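Local coordinates for protein Niban 2 (Homo sapiens, PDB 7CTP), which may suppress apoptosis and promote melanoma cell invasion, the present chain holding its PH domain and long helical region without the C-terminal part of the protein, at residues A[288-291]-A[292-295]; A[336-339]-A[340-344]. One frame throughout, in Å; residues are numbered along the deposited sequence.

In the fold
Both contacts are local, each made by neighbouring residues of one continuous stretch, and both draw on helix 260-337. Contact 1 (288-295) lies well inside that long helix; contact 2 (336-344) comes later in the chain and covers its last residues, the turn that follows and the start of helix 342-378. Their centres are 42 Å apart and their nearest atoms about 34 Å, so they do not touch, and the helix spans the separation. Helix 260-337 thus packs on helix 10-48 partway along, and its end with the turn after it meets helices 464-511 and 532-555, in the helical part of Niban 2 rather than the PH sheet.

Contact 1 (A[288-291]-A[292-295]); sequences EVLS and KVQQ
Lys292 fits over the preceding turn of its own helix: its amide donates to Glu288 O at 3.1 Å, and its CB lies 3.4 Å from Val289 O. Ser291 faces the other way along the chain, its O taking the amide of Gln295 at 3.2 Å with an N-H...O angle of 140°. Between these two bonds, Val293 N to Val289 O is the shortest of the four i to i+4 bonds, at 2.8 Å. Leu290 supplies the side-chain contact. The Gln294 amide lies with a face over CG and CD1 of Leu290, NE2 of Gln294 being 3.6 Å from that CD1. Gln294 reaches there because its CG stands beside the backbone N (chi1 -72°) and the chain then runs extended; its NE2 is hydrogen-bonded to Glu204. Replacing Leu290 by alanine would probably leave the Gln294 amide without its apolar support and open a gap beside CG2 of Val293, which sits 4.2 Å from Leu290 CD1. The ammonium of Lys292 forms a salt bridge with Glu32, while Val289, Leu290 and Val293 turn one side of helix 260-337 onto Leu28, Tyr31 and Tyr35 of helix 10-48.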
# COMPACT_ATOMS: atom_id res chain seq x y z
N GLU A 288 -19.92 4.05 10.21
CA GLU A 288 -21.37 4.10 10.13
C GLU A 288 -21.87 3.60 8.78
O GLU A 288 -22.78 2.77 8.71
CB GLU A 288 -21.86 5.53 10.38
CG GLU A 288 -23.37 5.69 10.32
CD GLU A 288 -23.80 7.14 10.51
OE1 GLU A 288 -22.95 8.04 10.37
OE2 GLU A 288 -24.99 7.37 10.80
N VAL A 289 -21.25 4.07 7.70
CA VAL A 289 -21.70 3.69 6.36
C VAL A 289 -21.35 2.23 6.07
O VAL A 289 -22.14 1.50 5.45
CB VAL A 289 -21.13 4.65 5.31
CG1 VAL A 289 -21.39 4.13 3.88
CG2 VAL A 289 -21.76 6.03 5.46
N LEU A 290 -20.17 1.78 6.52
CA LEU A 290 -19.77 0.39 6.30
C LEU A 290 -20.77 -0.56 6.94
O LEU A 290 -21.18 -1.55 6.32
CB LEU A 290 -18.36 0.15 6.85
CG LEU A 290 -17.78 -1.26 6.72
CD1 LEU A 290 -17.75 -1.69 5.25
CD2 LEU A 290 -16.39 -1.34 7.34
N SER A 291 -21.21 -0.24 8.16
CA SER A 291 -22.25 -1.03 8.81
C SER A 291 -23.55 -1.00 8.02
O SER A 291 -24.24 -2.03 7.90
CB SER A 291 -22.47 -0.52 10.23
OG SER A 291 -23.52 -1.23 10.87
N LYS A 292 -23.89 0.15 7.46
CA LYS A 292 -25.13 0.26 6.70
C LYS A 292 -25.08 -0.57 5.43
O LYS A 292 -26.06 -1.24 5.08
CB LYS A 292 -25.44 1.72 6.38
CG LYS A 292 -26.63 1.92 5.44
CD LYS A 292 -26.95 3.41 5.28
CE LYS A 292 -26.01 4.06 4.27
NZ LYS A 292 -26.26 5.52 4.11
N VAL A 293 -23.95 -0.55 4.71
CA VAL A 293 -23.89 -1.32 3.47
C VAL A 293 -23.84 -2.82 3.78
O VAL A 293 -24.43 -3.62 3.05
CB VAL A 293 -22.71 -0.88 2.58
CG1 VAL A 293 -22.89 0.56 2.15
CG2 VAL A 293 -21.36 -1.08 3.26
N GLN A 294 -23.18 -3.21 4.87
CA GLN A 294 -23.10 -4.64 5.20
C GLN A 294 -24.47 -5.19 5.56
O GLN A 294 -24.73 -6.38 5.34
CB GLN A 294 -22.11 -4.88 6.34
CG GLN A 294 -20.64 -4.71 5.95
CD GLN A 294 -19.71 -4.64 7.16
OE1 GLN A 294 -20.14 -4.40 8.28
NE2 GLN A 294 -18.42 -4.86 6.91
N GLN A 295 -25.37 -4.34 6.08
CA GLN A 295 -26.72 -4.78 6.42
C GLN A 295 -27.53 -5.13 5.17
O GLN A 295 -28.31 -6.09 5.18
CB GLN A 295 -27.43 -3.70 7.22
CG GLN A 295 -28.76 -4.15 7.80
CD GLN A 295 -28.70 -4.39 9.29
OE1 GLN A 295 -27.63 -4.38 9.89
NE2 GLN A 295 -29.86 -4.58 9.90

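Contact 2 (A[336-339]-A[340-344]); sequences NHVQ and PYIPS
Asn336 O lies 3.8 Å from CG of Pro340, a loose carbonyl-to-ring approach at the end of helix 260-337. His337 follows, and its carbonyl O comes to the edge of the Tyr341 ring, near the ring plane and 3.4 Å from CD2. Tyr341 holds its ring there with CG beside the backbone N (chi1 -52°), while Pro340 CB lies over one face, offset toward the rim. Val338 is the first residue to leave helical backbone angles. Its O accepts the amide of Tyr341 at 2.9 Å (N-H...O angle 156°), the donor standing above the carbonyl plane. This i to i+3 bond, with Gln339 and Pro340 both near helical phi and psi, is consistent with a type I turn; the bond from Ile342 N to the same oxygen is weak. On its apolar side, CG1 of Val338 meets CD1 of Ile342 at 3.6 Å, both residues buried, with Leu503 and Leu495 of helix 464-511 beside them. Gln339 O accepts a weak bond from Ile342 N and has CD of Pro343 3.6 Å away. Pro340 and Pro343 have no amide hydrogen to give, so backbone bonding across the turn falls to Tyr341 and Ile342: one sound bond and two weak ones close the break between two helices.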
# COMPACT_ATOMS: atom_id res chain seq x y z
N ASN A 336 -1.59 7.21 -30.50
CA ASN A 336 -0.65 8.30 -30.63
C ASN A 336 0.12 8.60 -29.36
O ASN A 336 1.27 9.05 -29.43
CB ASN A 336 -1.38 9.57 -31.08
CG ASN A 336 -1.96 9.44 -32.47
OD1 ASN A 336 -1.83 8.39 -33.10
ND2 ASN A 336 -2.63 10.50 -32.94
N HIS A 337 -0.47 8.35 -28.19
CA HIS A 337 0.06 8.89 -26.95
C HIS A 337 0.30 7.87 -25.85
O HIS A 337 0.88 8.24 -24.82
CB HIS A 337 -0.88 9.99 -26.42
CG HIS A 337 -1.11 11.10 -27.40
ND1 HIS A 337 -0.11 11.97 -27.79
CD2 HIS A 337 -2.21 11.46 -28.10
CE1 HIS A 337 -0.59 12.82 -28.67
NE2 HIS A 337 -1.87 12.54 -28.88
N VAL A 338 -0.10 6.61 -26.03
CA VAL A 338 0.10 5.59 -25.00
C VAL A 338 0.92 4.44 -25.57
O VAL A 338 1.97 4.09 -25.03
CB VAL A 338 -1.24 5.05 -24.46
CG1 VAL A 338 -0.97 4.06 -23.32
CG2 VAL A 338 -2.12 6.18 -23.98
N GLN A 339 0.40 3.82 -26.63
CA GLN A 339 1.05 2.67 -27.25
C GLN A 339 2.55 2.86 -27.47
O GLN A 339 3.30 1.91 -27.19
CB GLN A 339 0.35 2.33 -28.57
CG GLN A 339 0.69 0.97 -29.14
CD GLN A 339 2.06 0.93 -29.80
OE1 GLN A 339 2.42 1.83 -30.57
NE2 GLN A 339 2.83 -0.11 -29.49
N PRO A 340 3.06 4.01 -27.94
CA PRO A 340 4.50 4.12 -28.18
C PRO A 340 5.35 3.97 -26.94
O PRO A 340 6.53 3.63 -27.05
CB PRO A 340 4.66 5.53 -28.77
CG PRO A 340 3.35 5.84 -29.36
CD PRO A 340 2.34 5.19 -28.46
N TYR A 341 4.78 4.22 -25.76
CA TYR A 341 5.57 4.31 -24.54
C TYR A 341 5.40 3.11 -23.63
O TYR A 341 6.16 2.98 -22.66
CB TYR A 341 5.21 5.60 -23.80
CG TYR A 341 5.31 6.81 -24.69
CD1 TYR A 341 6.55 7.37 -24.98
CD2 TYR A 341 4.18 7.38 -25.26
CE1 TYR A 341 6.66 8.47 -25.81
CE2 TYR A 341 4.27 8.48 -26.09
CZ TYR A 341 5.52 9.02 -26.36
OH TYR A 341 5.63 10.12 -27.18
N ILE A 342 4.45 2.22 -23.92
CA ILE A 342 4.24 1.04 -23.08
C ILE A 342 5.50 0.18 -22.97
O ILE A 342 5.82 -0.28 -21.86
CB ILE A 342 3.03 0.25 -23.56
CG1 ILE A 342 1.77 1.11 -23.46
CG2 ILE A 342 2.85 -1.02 -22.75
CD1 ILE A 342 1.68 1.87 -22.16
N PRO A 343 6.24 -0.11 -24.05
CA PRO A 343 7.44 -0.95 -23.89
C PRO A 343 8.46 -0.37 -22.93
O PRO A 343 9.01 -1.10 -22.09
CB PRO A 343 7.98 -1.05 -25.32
CG PRO A 343 6.79 -0.87 -26.18
CD PRO A 343 5.98 0.17 -25.48
N SER A 344 8.73 0.94 -23.01
CA SER A 344 9.73 1.54 -22.15
C SER A 344 9.30 1.51 -20.68
O SER A 344 10.11 1.23 -19.80
CB SER A 344 10.02 2.98 -22.58
OG SER A 344 11.02 3.54 -21.76